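Local coordinates for protein beta-N-acetylhexosaminidase (Arthrobacter aurescens, PDB 3RCN) that probably hydrolyses terminal non-reducing N-acetyl-D-hexosamine residues from N-acetyl-beta-D-hexosaminides, as a glycoside hydrolase of family 20, at residues 144-149 with 455-460. Numbering follows the deposited sequence.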
HETATM    1  N   MSE A 144     -13.129 -13.522  -1.069  1.00 38.17           N
HETATM    2  CA  MSE A 144     -13.130 -13.070  -2.441  1.00 40.06           C
HETATM    3  C   MSE A 144     -12.893 -11.578  -2.487  1.00 42.22           C
HETATM    4  O   MSE A 144     -13.372 -10.825  -1.648  1.00 47.39           O
HETATM    5  CB  MSE A 144     -14.448 -13.382  -3.107  1.00 38.50           C
HETATM    6  CG  MSE A 144     -14.362 -13.313  -4.597  1.00 45.62           C
HETATM    7 SE   MSE A 144     -15.999 -12.609  -5.333  0.75 43.76          SE
HETATM    8  CE  MSE A 144     -15.703 -10.760  -4.800  1.00 25.70           C
ATOM      9  N   LEU A 145     -12.146 -11.160  -3.486  1.00 35.24           N
ATOM     10  CA  LEU A 145     -11.806  -9.777  -3.641  1.00 24.77           C
ATOM     11  C   LEU A 145     -12.176  -9.363  -5.051  1.00 29.20           C
ATOM     12  O   LEU A 145     -11.635  -9.898  -6.021  1.00 35.32           O
ATOM     13  CB  LEU A 145     -10.311  -9.620  -3.417  1.00 34.21           C
ATOM     14  CG  LEU A 145      -9.728  -8.220  -3.563  1.00 43.80           C
ATOM     15  CD1 LEU A 145     -10.589  -7.194  -2.810  1.00 48.09           C
ATOM     16  CD2 LEU A 145      -8.288  -8.234  -3.075  1.00 40.79           C
ATOM     17  N   ASP A 146     -13.083  -8.400  -5.180  1.00 25.73           N
ATOM     18  CA  ASP A 146     -13.479  -7.948  -6.499  1.00 25.02           C
ATOM     19  C   ASP A 146     -12.567  -6.759  -6.880  1.00 36.66           C
ATOM     20  O   ASP A 146     -12.674  -5.656  -6.342  1.00 35.14           O
ATOM     21  CB  ASP A 146     -14.943  -7.512  -6.395  1.00 30.33           C
ATOM     22  CG  ASP A 146     -15.462  -6.844  -7.652  1.00 38.79           C
ATOM     23  OD1 ASP A 146     -14.782  -6.914  -8.700  1.00 39.23           O
ATOM     24  OD2 ASP A 146     -16.570  -6.254  -7.575  1.00 37.19           O
ATOM     25  N   VAL A 147     -11.647  -7.019  -7.800  1.00 36.11           N
ATOM     26  CA  VAL A 147     -10.810  -5.989  -8.394  1.00 28.46           C
ATOM     27  C   VAL A 147     -11.295  -5.561  -9.775  1.00 26.11           C
ATOM     28  O   VAL A 147     -10.649  -4.785 -10.469  1.00 33.27           O
ATOM     29  CB  VAL A 147      -9.349  -6.411  -8.435  1.00 24.44           C
ATOM     30  CG1 VAL A 147      -8.915  -6.858  -7.054  1.00 17.75           C
ATOM     31  CG2 VAL A 147      -9.152  -7.515  -9.460  1.00 19.96           C
ATOM     32  N   ALA A 148     -12.399  -6.136 -10.209  1.00 35.31           N
ATOM     33  CA  ALA A 148     -12.946  -5.790 -11.512  1.00 39.49           C
ATOM     34  C   ALA A 148     -13.705  -4.470 -11.423  1.00 35.35           C
ATOM     35  O   ALA A 148     -13.591  -3.620 -12.298  1.00 35.52           O
ATOM     36  CB  ALA A 148     -13.855  -6.911 -12.034  1.00 36.77           C
ATOM     37  N   ARG A 149     -14.486  -4.307 -10.362  1.00 28.73           N
ATOM     38  CA  ARG A 149     -15.274  -3.099 -10.205  1.00 30.54           C
ATOM     39  C   ARG A 149     -14.382  -1.891  -9.862  1.00 30.98           C
ATOM     40  O   ARG A 149     -14.427  -0.868 -10.542  1.00 35.27           O
ATOM     41  CB  ARG A 149     -16.387  -3.311  -9.188  1.00 33.80           C
ATOM     42  CG  ARG A 149     -17.664  -3.878  -9.780  1.00 38.27           C
ATOM     43  CD  ARG A 149     -17.456  -5.220 -10.509  1.00 41.36           C
ATOM     44  NE  ARG A 149     -18.735  -5.760 -10.966  1.00 43.39           N
ATOM     45  CZ  ARG A 149     -19.495  -6.596 -10.261  1.00 40.10           C
ATOM     46  NH1 ARG A 149     -19.102  -7.015  -9.064  1.00 39.54           N
ATOM     47  NH2 ARG A 149     -20.652  -7.015 -10.757  1.00 29.59           N
ATOM     48  N   ASN A 455     -17.315 -12.762   0.700  1.00 34.19           N
ATOM     49  CA  ASN A 455     -17.160 -12.025  -0.554  1.00 41.24           C
ATOM     50  C   ASN A 455     -17.235 -10.515  -0.358  1.00 39.04           C
ATOM     51  O   ASN A 455     -18.142 -10.012   0.303  1.00 31.99           O
ATOM     52  CB  ASN A 455     -18.213 -12.462  -1.583  1.00 41.02           C
ATOM     53  CG  ASN A 455     -18.092 -13.931  -1.956  1.00 45.95           C
ATOM     54  OD1 ASN A 455     -17.045 -14.538  -1.769  1.00 45.56           O
ATOM     55  ND2 ASN A 455     -19.163 -14.505  -2.493  1.00 48.36           N
ATOM     56  N   ILE A 456     -16.269  -9.800  -0.926  1.00 38.99           N
ATOM     57  CA  ILE A 456     -16.283  -8.347  -0.902  1.00 37.39           C
ATOM     58  C   ILE A 456     -16.446  -7.797  -2.325  1.00 35.91           C
ATOM     59  O   ILE A 456     -15.483  -7.745  -3.100  1.00 32.14           O
ATOM     60  CB  ILE A 456     -14.937  -7.861  -0.322  1.00 38.37           C
ATOM     61  CG1 ILE A 456     -14.604  -8.663   0.946  1.00 34.35           C
ATOM     62  CG2 ILE A 456     -14.944  -6.361  -0.063  1.00 39.51           C
ATOM     63  CD1 ILE A 456     -13.175  -8.497   1.416  1.00 33.43           C
ATOM     64  N   TRP A 457     -17.641  -7.302  -2.641  1.00 32.06           N
ATOM     65  CA  TRP A 457     -17.890  -6.758  -3.971  1.00 28.11           C
ATOM     66  C   TRP A 457     -17.579  -5.276  -3.935  1.00 30.82           C
ATOM     67  O   TRP A 457     -17.938  -4.592  -2.987  1.00 29.33           O
ATOM     68  CB  TRP A 457     -19.326  -7.014  -4.406  1.00 30.82           C
ATOM     69  CG  TRP A 457     -19.629  -8.478  -4.460  1.00 40.15           C
ATOM     70  CD1 TRP A 457     -20.285  -9.212  -3.518  1.00 40.37           C
ATOM     71  CD2 TRP A 457     -19.245  -9.394  -5.489  1.00 31.45           C
ATOM     72  NE1 TRP A 457     -20.340 -10.520  -3.898  1.00 40.07           N
ATOM     73  CE2 TRP A 457     -19.712 -10.662  -5.110  1.00 37.69           C
ATOM     74  CE3 TRP A 457     -18.564  -9.259  -6.704  1.00 34.17           C
ATOM     75  CZ2 TRP A 457     -19.528 -11.798  -5.901  1.00 34.79           C
ATOM     76  CZ3 TRP A 457     -18.374 -10.381  -7.489  1.00 43.20           C
ATOM     77  CH2 TRP A 457     -18.855 -11.637  -7.083  1.00 40.84           C
ATOM     78  N   SER A 458     -16.859  -4.811  -4.946  1.00 33.66           N
ATOM     79  CA  SER A 458     -16.211  -3.499  -4.922  1.00 30.58           C
ATOM     80  C   SER A 458     -16.934  -2.325  -5.586  1.00 37.83           C
ATOM     81  O   SER A 458     -16.335  -1.264  -5.748  1.00 46.95           O
ATOM     82  CB  SER A 458     -14.737  -3.575  -5.338  1.00 24.87           C
ATOM     83  OG  SER A 458     -14.597  -3.822  -6.724  1.00 32.56           O
ATOM     84  N   GLU A 459     -18.180  -2.518  -6.013  1.00 31.89           N
ATOM     85  CA  GLU A 459     -18.916  -1.450  -6.693  1.00 38.16           C
ATOM     86  C   GLU A 459     -18.762  -0.126  -5.961  1.00 40.35           C
ATOM     87  O   GLU A 459     -18.459   0.906  -6.566  1.00 41.48           O
ATOM     88  CB  GLU A 459     -20.427  -1.752  -6.743  1.00 37.11           C
ATOM     89  CG  GLU A 459     -20.861  -2.821  -7.716  1.00 45.18           C
ATOM     90  CD  GLU A 459     -20.960  -4.202  -7.076  1.00 51.27           C
ATOM     91  OE1 GLU A 459     -20.315  -4.434  -6.027  1.00 51.12           O
ATOM     92  OE2 GLU A 459     -21.691  -5.055  -7.622  1.00 55.81           O
ATOM     93  N   HIS A 460     -19.010  -0.157  -4.659  1.00 32.05           N
ATOM     94  CA  HIS A 460     -18.971   1.050  -3.850  1.00 31.70           C
ATOM     95  C   HIS A 460     -17.677   1.296  -3.070  1.00 39.10           C
ATOM     96  O   HIS A 460     -17.543   2.330  -2.415  1.00 42.18           O
ATOM     97  CB  HIS A 460     -20.184   1.060  -2.930  1.00 26.53           C
ATOM     98  CG  HIS A 460     -21.451   0.753  -3.655  1.00 33.93           C
ATOM     99  ND1 HIS A 460     -21.837   1.439  -4.787  1.00 36.46           N
ATOM    100  CD2 HIS A 460     -22.400  -0.185  -3.439  1.00 32.29           C
ATOM    101  CE1 HIS A 460     -22.985   0.955  -5.220  1.00 34.79           C
ATOM    102  NE2 HIS A 460     -23.345  -0.036  -4.425  1.00 36.46           N
TER
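Parallel strands of the catalytic alpha-beta barrel, 140-146 and 449-456, meet side by side where M144 pairs with N455 and L145 with I456. I456 N donates to M144 O, and D146 N to I456 O at 3.2 Å. Bent at chi2 and chi3, the selenomethionine M144 lays its SE and CE over one face of the W457 six-membered ring, a Met-aromatic contact with SE 3.8 Å from the ring centroid. At these C-terminal strand ends, where TIM-barrel enzymes carry their active sites, D146 ties the two segments together. With CG anti to the backbone N (chi1 173°), its carboxylate is carried toward 455-460, where OD2 takes S458 N at 3.0 Å and R149 NH1 from opposite faces. OD1 accepts A148 N, closing an Asx turn, and R149 N, which extends it to an Asx motif. An asparagine here would probably cost R149 NH1 its charged partner within 144-149, leaving that end of the guanidinium held less firmly. S458 OG donates to D146 O at 2.7 Å. E459 OE2 lies over the R149 guanidinium, 3.6 Å from NH1, pairing by charge alone. The R149 side chain, whose NE hydrogen-bonds to Q180 OE1, lies about 6 Å from that of E316, the predicted proton donor.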